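Local atomic coordinates of metallophosphoesterase TT1561-like domain-containing protein (Aquifex aeolicus, PDB entry 2YVT), a protein that is of unknown function but belongs to the calcineurin-like metallophosphoesterase superfamily, and so may hydrolyse phosphoesters. Residues V39-K44 against P96-A101; L43-L48 against E71-E76; E49-R54 against E150-K155; L143-F148 against Y156-V161. All blocks are in the same frame, centred on the assembly; numbering follows the deposited sequence.

Interaction 1 of 4, residues V39-K44 against P96-A101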
# COMPACT_ATOMS: atom_id res chain seq x y z
N VAL A 39 2.84 0.54 2.62
CA VAL A 39 1.82 -0.14 1.83
C VAL A 39 1.27 -1.27 2.70
O VAL A 39 2.02 -1.91 3.45
CB VAL A 39 2.40 -0.73 0.51
CG1 VAL A 39 1.28 -1.32 -0.35
CG2 VAL A 39 3.17 0.34 -0.26
N GLY A 40 -0.04 -1.51 2.61
CA GLY A 40 -0.64 -2.61 3.34
C GLY A 40 -0.08 -3.96 2.89
O GLY A 40 0.72 -4.04 1.97
N ASN A 41 -0.51 -5.05 3.53
CA ASN A 41 -1.49 -5.05 4.60
C ASN A 41 -1.00 -4.49 5.91
O ASN A 41 0.10 -4.83 6.37
CB ASN A 41 -1.96 -6.48 4.82
CG ASN A 41 -2.55 -7.06 3.57
OD1 ASN A 41 -1.99 -8.00 2.94
ND2 ASN A 41 -3.64 -6.48 3.14
N ILE A 42 -1.82 -3.63 6.51
CA ILE A 42 -1.57 -3.15 7.87
C ILE A 42 -2.02 -4.21 8.87
O ILE A 42 -1.28 -4.57 9.78
CB ILE A 42 -2.29 -1.81 8.14
CG1 ILE A 42 -1.73 -0.73 7.22
CG2 ILE A 42 -2.13 -1.41 9.62
CD1 ILE A 42 -2.67 0.41 6.95
N LEU A 43 -3.24 -4.71 8.66
CA LEU A 43 -3.83 -5.74 9.52
C LEU A 43 -3.62 -7.16 9.00
O LEU A 43 -3.36 -7.37 7.81
CB LEU A 43 -5.34 -5.52 9.62
CG LEU A 43 -5.81 -4.18 10.18
CD1 LEU A 43 -7.33 -4.12 10.17
CD2 LEU A 43 -5.25 -3.95 11.58
N LYS A 44 -3.75 -8.12 9.91
CA LYS A 44 -3.89 -9.52 9.52
C LYS A 44 -5.34 -9.76 9.11
O LYS A 44 -5.62 -10.09 7.96
CB LYS A 44 -3.47 -10.44 10.66
CG LYS A 44 -2.02 -10.31 11.08
CD LYS A 44 -1.58 -11.60 11.75
CE LYS A 44 -0.98 -11.37 13.10
NZ LYS A 44 -0.76 -12.68 13.78
N PRO A 96 -3.90 1.31 1.94
CA PRO A 96 -4.40 0.10 2.58
C PRO A 96 -4.27 -1.15 1.71
O PRO A 96 -4.30 -1.06 0.47
CB PRO A 96 -5.89 0.42 2.83
CG PRO A 96 -6.24 1.38 1.73
CD PRO A 96 -5.00 2.22 1.55
N GLY A 97 -4.13 -2.30 2.37
CA GLY A 97 -4.10 -3.57 1.68
C GLY A 97 -5.45 -4.28 1.63
O GLY A 97 -6.48 -3.75 2.08
N LYS A 98 -5.45 -5.47 1.05
CA LYS A 98 -6.64 -6.31 0.96
C LYS A 98 -7.30 -6.54 2.32
O LYS A 98 -8.52 -6.64 2.41
CB LYS A 98 -6.26 -7.63 0.31
CG LYS A 98 -7.33 -8.69 0.22
CD LYS A 98 -6.76 -9.97 -0.41
CE LYS A 98 -5.43 -10.42 0.23
NZ LYS A 98 -4.16 -9.97 -0.45
N ASN A 99 -6.51 -6.62 3.39
CA ASN A 99 -7.07 -6.96 4.70
C ASN A 99 -7.38 -5.75 5.58
O ASN A 99 -7.73 -5.89 6.75
CB ASN A 99 -6.15 -7.93 5.43
CG ASN A 99 -6.01 -9.24 4.70
OD1 ASN A 99 -4.94 -9.57 4.18
ND2 ASN A 99 -7.11 -9.97 4.59
N ASP A 100 -7.26 -4.56 5.00
CA ASP A 100 -7.47 -3.33 5.76
C ASP A 100 -8.89 -2.84 5.55
O ASP A 100 -9.16 -1.82 4.91
CB ASP A 100 -6.39 -2.33 5.39
CG ASP A 100 -5.01 -2.82 5.79
OD1 ASP A 100 -4.94 -3.49 6.84
OD2 ASP A 100 -4.03 -2.57 5.07
N ALA A 101 -9.79 -3.64 6.10
CA ALA A 101 -11.22 -3.54 5.87
C ALA A 101 -11.95 -3.79 7.19
O ALA A 101 -11.40 -4.44 8.08
CB ALA A 101 -11.63 -4.58 4.83
O HOH W 1 -2.63 -9.41 6.11

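Interaction 2 of 4, residues L43-L48 against E71-E76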
# COMPACT_ATOMS: atom_id res chain seq x y z
N LEU A 43 -3.24 -4.71 8.66
CA LEU A 43 -3.83 -5.74 9.52
C LEU A 43 -3.62 -7.16 9.00
O LEU A 43 -3.36 -7.37 7.81
CB LEU A 43 -5.34 -5.52 9.62
CG LEU A 43 -5.81 -4.18 10.18
CD1 LEU A 43 -7.33 -4.12 10.17
CD2 LEU A 43 -5.25 -3.95 11.58
N LYS A 44 -3.75 -8.12 9.91
CA LYS A 44 -3.89 -9.52 9.52
C LYS A 44 -5.34 -9.76 9.11
O LYS A 44 -5.62 -10.09 7.96
CB LYS A 44 -3.47 -10.44 10.66
CG LYS A 44 -2.02 -10.31 11.08
CD LYS A 44 -1.58 -11.60 11.75
CE LYS A 44 -0.98 -11.37 13.10
NZ LYS A 44 -0.76 -12.68 13.78
N ASN A 45 -6.27 -9.60 10.07
CA ASN A 45 -7.71 -9.58 9.81
C ASN A 45 -8.19 -10.86 9.11
O ASN A 45 -8.99 -10.81 8.17
CB ASN A 45 -8.07 -8.34 8.98
CG ASN A 45 -9.44 -7.75 9.33
OD1 ASN A 45 -10.13 -8.20 10.25
ND2 ASN A 45 -9.83 -6.72 8.59
N GLU A 46 -7.69 -12.00 9.59
CA GLU A 46 -7.90 -13.28 8.91
C GLU A 46 -9.35 -13.75 8.91
O GLU A 46 -9.83 -14.31 7.92
CB GLU A 46 -7.00 -14.34 9.53
CG GLU A 46 -5.52 -14.10 9.31
CD GLU A 46 -4.65 -15.20 9.89
OE1 GLU A 46 -5.01 -16.39 9.75
OE2 GLU A 46 -3.59 -14.87 10.48
N ALA A 47 -10.04 -13.52 10.03
CA ALA A 47 -11.41 -14.00 10.19
C ALA A 47 -12.34 -13.37 9.16
O ALA A 47 -13.18 -14.05 8.57
CB ALA A 47 -11.91 -13.74 11.59
N LEU A 48 -12.19 -12.07 8.92
CA LEU A 48 -13.06 -11.42 7.95
C LEU A 48 -12.84 -11.98 6.56
O LEU A 48 -13.80 -12.25 5.83
CB LEU A 48 -12.85 -9.89 7.95
CG LEU A 48 -13.80 -9.08 8.84
CD1 LEU A 48 -13.60 -9.43 10.30
CD2 LEU A 48 -13.57 -7.59 8.61
N GLU A 71 -14.78 -5.87 15.11
CA GLU A 71 -14.60 -4.41 15.03
C GLU A 71 -13.72 -3.84 16.13
O GLU A 71 -12.89 -2.97 15.85
CB GLU A 71 -15.95 -3.69 15.00
CG GLU A 71 -16.63 -3.74 13.65
CD GLU A 71 -17.98 -3.04 13.64
OE1 GLU A 71 -18.27 -2.28 14.59
OE2 GLU A 71 -18.73 -3.25 12.67
N HIS A 72 -13.88 -4.30 17.37
CA HIS A 72 -13.07 -3.78 18.46
C HIS A 72 -11.57 -4.00 18.20
O HIS A 72 -10.77 -3.06 18.35
CB HIS A 72 -13.49 -4.38 19.81
CG HIS A 72 -12.76 -3.77 20.97
ND1 HIS A 72 -11.60 -4.31 21.48
CD2 HIS A 72 -13.00 -2.65 21.69
CE1 HIS A 72 -11.17 -3.56 22.48
NE2 HIS A 72 -12.00 -2.55 22.62
N TYR A 73 -11.21 -5.22 17.79
CA TYR A 73 -9.83 -5.57 17.42
C TYR A 73 -9.31 -4.71 16.26
O TYR A 73 -8.20 -4.17 16.32
CB TYR A 73 -9.70 -7.07 17.09
CG TYR A 73 -8.76 -7.39 15.93
CD1 TYR A 73 -7.37 -7.34 16.08
CD2 TYR A 73 -9.26 -7.76 14.67
CE1 TYR A 73 -6.50 -7.63 15.02
CE2 TYR A 73 -8.41 -8.05 13.59
CZ TYR A 73 -7.03 -7.99 13.78
OH TYR A 73 -6.18 -8.28 12.74
N ILE A 74 -10.13 -4.57 15.22
CA ILE A 74 -9.72 -3.81 14.02
C ILE A 74 -9.44 -2.35 14.39
O ILE A 74 -8.40 -1.79 14.04
CB ILE A 74 -10.80 -3.89 12.90
CG1 ILE A 74 -10.89 -5.32 12.35
CG2 ILE A 74 -10.52 -2.88 11.78
CD1 ILE A 74 -12.15 -5.56 11.53
N ILE A 75 -10.36 -1.75 15.13
CA ILE A 75 -10.21 -0.35 15.55
C ILE A 75 -9.00 -0.12 16.45
O ILE A 75 -8.21 0.81 16.24
CB ILE A 75 -11.50 0.16 16.23
CG1 ILE A 75 -12.64 0.20 15.21
CG2 ILE A 75 -11.26 1.54 16.84
CD1 ILE A 75 -14.04 0.23 15.83
N GLU A 76 -8.85 -0.97 17.47
CA GLU A 76 -7.75 -0.84 18.42
C GLU A 76 -6.40 -0.99 17.69
O GLU A 76 -5.45 -0.24 17.96
CB GLU A 76 -7.89 -1.92 19.50
CG GLU A 76 -6.93 -1.80 20.67
CD GLU A 76 -7.27 -2.77 21.82
OE1 GLU A 76 -7.99 -3.76 21.58
OE2 GLU A 76 -6.82 -2.52 22.96

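Interaction 3 of 4, residues E49-R54 against E150-K155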
# COMPACT_ATOMS: atom_id res chain seq x y z
N GLU A 49 -11.57 -12.16 6.18
CA GLU A 49 -11.25 -12.65 4.85
C GLU A 49 -11.78 -14.06 4.66
O GLU A 49 -12.38 -14.36 3.62
CB GLU A 49 -9.75 -12.61 4.58
CG GLU A 49 -9.41 -13.12 3.20
CD GLU A 49 -7.99 -12.81 2.80
OE1 GLU A 49 -7.09 -12.81 3.67
OE2 GLU A 49 -7.78 -12.56 1.60
N LYS A 50 -11.59 -14.91 5.66
CA LYS A 50 -12.04 -16.29 5.58
C LYS A 50 -13.56 -16.38 5.44
O LYS A 50 -14.05 -17.17 4.65
CB LYS A 50 -11.57 -17.12 6.78
CG LYS A 50 -10.09 -17.48 6.74
CD LYS A 50 -9.73 -18.37 7.93
CE LYS A 50 -8.23 -18.58 8.03
NZ LYS A 50 -7.73 -19.54 7.00
N GLU A 51 -14.29 -15.56 6.20
CA GLU A 51 -15.75 -15.58 6.09
C GLU A 51 -16.21 -15.17 4.69
O GLU A 51 -17.08 -15.81 4.10
CB GLU A 51 -16.43 -14.72 7.16
CG GLU A 51 -17.92 -14.44 6.89
CD GLU A 51 -18.79 -15.70 6.78
OE1 GLU A 51 -18.42 -16.76 7.34
OE2 GLU A 51 -19.86 -15.60 6.14
N TYR A 52 -15.60 -14.11 4.16
CA TYR A 52 -15.90 -13.66 2.81
C TYR A 52 -15.65 -14.75 1.77
O TYR A 52 -16.52 -15.03 0.94
CB TYR A 52 -15.07 -12.41 2.50
CG TYR A 52 -15.20 -11.93 1.07
CD1 TYR A 52 -16.30 -11.17 0.66
CD2 TYR A 52 -14.22 -12.25 0.13
CE1 TYR A 52 -16.40 -10.73 -0.65
CE2 TYR A 52 -14.33 -11.81 -1.18
CZ TYR A 52 -15.42 -11.06 -1.57
OH TYR A 52 -15.52 -10.63 -2.87
N GLU A 53 -14.47 -15.38 1.83
CA GLU A 53 -14.10 -16.40 0.84
C GLU A 53 -14.98 -17.65 0.98
O GLU A 53 -15.47 -18.16 -0.03
CB GLU A 53 -12.61 -16.76 0.90
CG GLU A 53 -11.64 -15.60 0.57
CD GLU A 53 -11.84 -14.97 -0.81
OE1 GLU A 53 -12.46 -15.60 -1.71
OE2 GLU A 53 -11.37 -13.83 -1.01
N ARG A 54 -15.20 -18.10 2.21
CA ARG A 54 -16.06 -19.26 2.47
C ARG A 54 -17.48 -19.01 1.98
O ARG A 54 -18.08 -19.88 1.35
CB ARG A 54 -16.09 -19.60 3.96
CG ARG A 54 -14.81 -20.20 4.52
CD ARG A 54 -14.50 -21.57 3.93
NE ARG A 54 -15.54 -22.57 4.22
CZ ARG A 54 -15.58 -23.35 5.30
NH1 ARG A 54 -14.64 -23.26 6.24
NH2 ARG A 54 -16.57 -24.21 5.44
N GLU A 150 -15.59 -4.09 -0.15
CA GLU A 150 -14.92 -3.14 0.73
C GLU A 150 -15.15 -3.38 2.21
O GLU A 150 -14.60 -2.66 3.03
CB GLU A 150 -15.32 -1.70 0.38
CG GLU A 150 -14.96 -1.27 -1.03
CD GLU A 150 -15.32 0.17 -1.31
OE1 GLU A 150 -16.51 0.54 -1.15
OE2 GLU A 150 -14.41 0.93 -1.67
N ASP A 151 -15.96 -4.38 2.56
CA ASP A 151 -16.29 -4.61 3.97
C ASP A 151 -15.48 -5.73 4.63
O ASP A 151 -14.88 -5.52 5.67
CB ASP A 151 -17.80 -4.86 4.13
CG ASP A 151 -18.63 -3.63 3.82
OD1 ASP A 151 -18.06 -2.54 3.63
OD2 ASP A 151 -19.87 -3.74 3.77
N PHE A 152 -15.48 -6.92 4.03
CA PHE A 152 -14.74 -8.05 4.61
C PHE A 152 -13.28 -8.00 4.21
O PHE A 152 -12.41 -8.46 4.94
CB PHE A 152 -15.34 -9.37 4.16
CG PHE A 152 -16.68 -9.65 4.75
CD1 PHE A 152 -16.80 -10.43 5.90
CD2 PHE A 152 -17.84 -9.14 4.16
CE1 PHE A 152 -18.06 -10.68 6.46
CE2 PHE A 152 -19.10 -9.39 4.71
CZ PHE A 152 -19.21 -10.16 5.86
N VAL A 153 -13.04 -7.45 3.02
CA VAL A 153 -11.72 -7.29 2.42
C VAL A 153 -11.82 -6.09 1.48
O VAL A 153 -12.93 -5.62 1.21
CB VAL A 153 -11.27 -8.54 1.59
CG1 VAL A 153 -10.84 -9.69 2.50
CG2 VAL A 153 -12.35 -8.98 0.59
N LEU A 154 -10.68 -5.61 0.99
CA LEU A 154 -10.68 -4.59 -0.06
C LEU A 154 -10.27 -5.22 -1.38
O LEU A 154 -9.11 -5.61 -1.56
CB LEU A 154 -9.71 -3.44 0.26
CG LEU A 154 -9.85 -2.67 1.56
CD1 LEU A 154 -8.96 -1.42 1.48
CD2 LEU A 154 -11.31 -2.31 1.79
N LYS A 155 -11.23 -5.34 -2.29
CA LYS A 155 -10.99 -5.85 -3.64
C LYS A 155 -11.70 -4.93 -4.63
O LYS A 155 -12.84 -4.51 -4.39
CB LYS A 155 -11.53 -7.28 -3.81
CG LYS A 155 -10.87 -8.33 -2.92
CD LYS A 155 -11.26 -9.72 -3.42
CE LYS A 155 -10.56 -10.82 -2.65
NZ LYS A 155 -10.98 -12.17 -3.15

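Interaction 4 of 4, residues L143-F148 against Y156-V161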
# COMPACT_ATOMS: atom_id res chain seq x y z
N LEU A 143 -6.41 -5.50 -6.57
CA LEU A 143 -7.01 -5.12 -7.85
C LEU A 143 -7.16 -6.39 -8.68
O LEU A 143 -6.23 -7.21 -8.77
CB LEU A 143 -6.17 -4.05 -8.56
CG LEU A 143 -5.81 -2.84 -7.68
CD1 LEU A 143 -5.13 -1.74 -8.47
CD2 LEU A 143 -7.04 -2.30 -6.91
N THR A 144 -8.36 -6.56 -9.21
CA THR A 144 -8.79 -7.80 -9.84
C THR A 144 -9.55 -7.47 -11.11
O THR A 144 -9.86 -6.31 -11.38
CB THR A 144 -9.76 -8.60 -8.94
OG1 THR A 144 -11.01 -7.90 -8.85
CG2 THR A 144 -9.19 -8.82 -7.54
N GLU A 145 -9.88 -8.50 -11.87
CA GLU A 145 -10.67 -8.28 -13.08
C GLU A 145 -12.12 -7.98 -12.77
O GLU A 145 -12.69 -7.08 -13.38
CB GLU A 145 -10.54 -9.46 -14.05
CG GLU A 145 -9.13 -9.63 -14.60
CD GLU A 145 -8.62 -8.41 -15.37
OE1 GLU A 145 -9.42 -7.52 -15.72
OE2 GLU A 145 -7.40 -8.32 -15.60
N HIS A 146 -12.71 -8.71 -11.82
CA HIS A 146 -14.17 -8.66 -11.65
C HIS A 146 -14.71 -8.65 -10.21
O HIS A 146 -15.92 -8.66 -10.02
CB HIS A 146 -14.83 -9.79 -12.47
CG HIS A 146 -14.52 -9.75 -13.94
ND1 HIS A 146 -13.83 -10.76 -14.59
CD2 HIS A 146 -14.78 -8.82 -14.88
CE1 HIS A 146 -13.69 -10.44 -15.86
NE2 HIS A 146 -14.26 -9.27 -16.07
N GLU A 147 -13.82 -8.61 -9.21
CA GLU A 147 -14.25 -8.61 -7.81
C GLU A 147 -14.33 -7.20 -7.22
O GLU A 147 -13.46 -6.37 -7.48
CB GLU A 147 -13.30 -9.44 -6.95
CG GLU A 147 -13.51 -10.93 -7.02
CD GLU A 147 -12.77 -11.63 -5.91
OE1 GLU A 147 -13.40 -11.94 -4.87
OE2 GLU A 147 -11.54 -11.82 -6.05
N PHE A 148 -15.35 -6.95 -6.41
CA PHE A 148 -15.58 -5.63 -5.82
C PHE A 148 -16.13 -5.83 -4.41
O PHE A 148 -17.28 -6.28 -4.24
CB PHE A 148 -16.58 -4.85 -6.68
CG PHE A 148 -16.53 -3.34 -6.53
CD1 PHE A 148 -17.18 -2.54 -7.48
CD2 PHE A 148 -15.86 -2.72 -5.48
CE1 PHE A 148 -17.16 -1.16 -7.39
CE2 PHE A 148 -15.83 -1.31 -5.38
CZ PHE A 148 -16.49 -0.53 -6.33
N TYR A 156 -11.03 -4.60 -5.73
CA TYR A 156 -11.60 -3.71 -6.74
C TYR A 156 -11.48 -4.32 -8.12
O TYR A 156 -10.49 -4.99 -8.41
CB TYR A 156 -10.90 -2.35 -6.70
CG TYR A 156 -11.14 -1.63 -5.40
CD1 TYR A 156 -12.32 -0.92 -5.20
CD2 TYR A 156 -10.20 -1.68 -4.37
CE1 TYR A 156 -12.56 -0.26 -4.00
CE2 TYR A 156 -10.43 -1.01 -3.15
CZ TYR A 156 -11.62 -0.31 -2.98
OH TYR A 156 -11.88 0.35 -1.80
N PRO A 157 -12.49 -4.09 -8.98
CA PRO A 157 -12.48 -4.59 -10.35
C PRO A 157 -11.89 -3.58 -11.32
O PRO A 157 -11.96 -2.37 -11.07
CB PRO A 157 -13.96 -4.77 -10.65
CG PRO A 157 -14.62 -3.66 -9.88
CD PRO A 157 -13.75 -3.40 -8.66
N ARG A 158 -11.35 -4.08 -12.44
CA ARG A 158 -10.69 -3.25 -13.44
C ARG A 158 -11.52 -2.03 -13.84
O ARG A 158 -11.01 -0.91 -13.86
CB ARG A 158 -10.35 -4.09 -14.70
CG ARG A 158 -9.78 -3.29 -15.85
CD ARG A 158 -9.59 -4.18 -17.09
NE ARG A 158 -8.58 -5.22 -16.87
CZ ARG A 158 -7.32 -5.13 -17.27
NH1 ARG A 158 -6.90 -4.03 -17.89
NH2 ARG A 158 -6.47 -6.13 -17.04
N TRP A 159 -12.80 -2.24 -14.16
CA TRP A 159 -13.64 -1.14 -14.62
C TRP A 159 -13.67 0.02 -13.62
O TRP A 159 -13.65 1.18 -14.02
CB TRP A 159 -15.06 -1.61 -14.94
CG TRP A 159 -15.92 -1.92 -13.76
CD1 TRP A 159 -16.14 -3.14 -13.22
CD2 TRP A 159 -16.70 -0.99 -12.98
NE1 TRP A 159 -17.01 -3.05 -12.16
CE2 TRP A 159 -17.36 -1.74 -11.99
CE3 TRP A 159 -16.89 0.40 -13.03
CZ2 TRP A 159 -18.21 -1.15 -11.04
CZ3 TRP A 159 -17.74 0.99 -12.09
CH2 TRP A 159 -18.38 0.21 -11.10
N TYR A 160 -13.74 -0.31 -12.34
CA TYR A 160 -13.85 0.71 -11.30
C TYR A 160 -12.52 1.44 -11.09
O TYR A 160 -12.50 2.66 -10.92
CB TYR A 160 -14.34 0.08 -10.00
CG TYR A 160 -14.49 1.07 -8.87
CD1 TYR A 160 -15.60 1.91 -8.79
CD2 TYR A 160 -13.52 1.16 -7.87
CE1 TYR A 160 -15.74 2.83 -7.75
CE2 TYR A 160 -13.64 2.06 -6.82
CZ TYR A 160 -14.76 2.89 -6.77
OH TYR A 160 -14.89 3.79 -5.73
N VAL A 161 -11.42 0.69 -11.10
CA VAL A 161 -10.10 1.29 -10.99
C VAL A 161 -9.89 2.30 -12.12
O VAL A 161 -9.50 3.45 -11.87
CB VAL A 161 -9.01 0.20 -10.99
CG1 VAL A 161 -7.62 0.83 -10.94
CG2 VAL A 161 -9.23 -0.75 -9.80
O HOH W 2 -13.91 -4.95 -14.61

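Interaction 1 of 4, residues V39-K44 against P96-A101
G97 packs directly on G40, their CA atoms 4.0 Å apart, which brings the loop after strand 91-95 against the loop after strand 35-39. The backbone N of G97 also donates to D100 OD2 across the type I turn G97-D100. Next along, N99 lays its CB 3.4 Å from K44 O, while a water donates to both N99 OD1 and L43 O; the ND2 of N99 turns to E49 instead. D100 carries the contact. With CG beside its own backbone N (chi1 -64°), its carboxylate faces two successive N-H groups: I42 N reaches OD2 almost straight (175°), and L43 N reaches OD1, each at 2.8 Å. Both use syn lone pairs, whereas G97 N meets OD2 on the anti side, 26° out of the carboxylate plane. The segments probably correspond to the GD and GNH(D/E) motifs of this superfamily, here in the variant forms G40-N41 and G97-K98-N99-D100. A leucine here would probably leave the amides of G97, I42 and L43 without their acceptor and let the two loops part. Because one carboxylate takes N-H groups from both loops, the D100 side chain fixes how they sit against each other.

Interaction 2 of 4, residues L43-L48 against E71-E76
Y73 reaches from helix 65-86 to the start of helix 46-57 and makes the one hydrogen bond of this contact: N45 N donates to Y73 OH at 3.0 Å, with a bent N-H...O angle of 143°. The same hydroxyl is hydrogen-bonded to the carboxylate of E16, which also receives K44 N, so the phenol and K44 N converge on one acid, while N45 N reaches it only through the phenol. N45 occupies the N-cap position of helix 46-57 in a left-handed backbone conformation, yet its side chain does no capping. Its ND2 is drawn off to N99 O, with a weak bond to A101 O, and its OD1 lies at the edge of the Y73 ring, near the ring plane and 3.8 Å from CE2.

The apolar part centres on I74, whose two branches serve different partners. CG2, anti to the backbone N, touches L43 CD1 at 3.8 Å where the two side chains cross at about a right angle. CG1, beside the backbone N (chi1 -68°), carries CD1 toward L48, and the meeting is tip to tip, L48 CD2 to I74 CD1 at 3.8 Å. N45 runs across this second branch, its OD1 3.6 Å from I74 CD1.

Helix 65-86 adds T77 and L78 against L43, and N70 against L48. P102 touches both L48 and I74, and I105 of helix 103-112 packs on I74, so the contact lies where the beginning of helix 46-57, the middle of 65-86 and the start of 103-112 come together.

Interaction 3 of 4, residues E49-R54 against E150-K155
Helix 46-57 lays Y52 and E53 against F152, V153 and K155 of the loop that joins strand 134-144 to strand 155-157. Y52 lies at the middle: V153 CG2 sits over one face of its ring in a CH-pi contact, 4.0 Å from the centroid, while Y52 CB meets F152 CB at 3.5 Å. The other methyl of V153, CG1, presses on E49 CB at 3.7 Å; the acid end of E49 goes on to N99. E51 runs alongside F152, with E51 CG 3.8 Å from F152 CE1, and sends its carboxylate to R60.

A salt bridge closes the contact. K155 is extended beyond CG and passes along the edge of the Y52 ring, and its NZ lies 2.7 Å from E53 OE2, on the syn lone pair. E53 gets there by bending at chi2 (-58°), which carries its carboxylate to the rim of the Y52 ring, OE2 in the ring plane. E147 OE1 is a second partner for K155 NZ and also bonds Y52 OH, so lysine, phenol and two acids form one polar network.

Beyond these residues, F152 packs on P62 and on I67 of helix 65-86, and L154 rests on L103 of helix 103-112, which places the loop among three helices.

Interaction 4 of 4, residues L143-F148 against Y156-V161
E145 and R158 lie side by side with carboxylate and guanidinium nearly coplanar, their planes 8° apart. The grip is side-on and two-pronged: R158 NE to E145 OE1 at 2.7 Å and R158 NH2 to E145 OE2 at 2.8 Å, each on a syn lone pair. R158 bends at chi3 (-65°) and offers its third nitrogen, NH1, to T206. A leucine in its place would probably leave the E145 carboxylate without its charged mate and free to turn.

F148 makes the other first-shell cluster. Its CZ sits over the centre of the Y160 ring, 3.4 Å above the plane; P157 CD covers one F148 face, W159 CZ2 lies at the F148 edge, and Y156 CD1 is 3.5 Å from F148 CE2.

Behind both groups runs a short parallel pairing of strands 134-144 and 155-157, leading straight into helix 158-164 with P157 at its N-cap. Y156 O takes T144 N at 2.8 Å, nearly in line with the carbonyl, and T144 OG1 at 3.0 Å from above its plane. T144 OG1 in turn accepts from E147 N, an ST motif that shapes the exit from the strand. Farther out, Y156 OH reaches E150 and H124, Y160 OH reaches E125, and I207 of helix 202-211 touches L143 and V161.

How the interactions relate
From the N terminus, strand 35-39 leads into interactions 1, 2 and 3. Interaction 2 starts from the same stretch as interaction 1 and closes within its span, folding helix 65-86 back on the start of helix 46-57; interaction 1 closes next, joining the loops that follow two neighbouring strands of the six-stranded sheet. They share L43 and K44 and touch through N45. Interaction 3 crosses both, since its first segment lies inside their spans and 150-155 comes after; N99 to E49 and K98 O to L154 N connect it with interaction 1. Interaction 4 closes a short loop whose segments alternate with those of interaction 3. K155 with E147 joins 3 to 4, linking helix 46-57 to the second sheet.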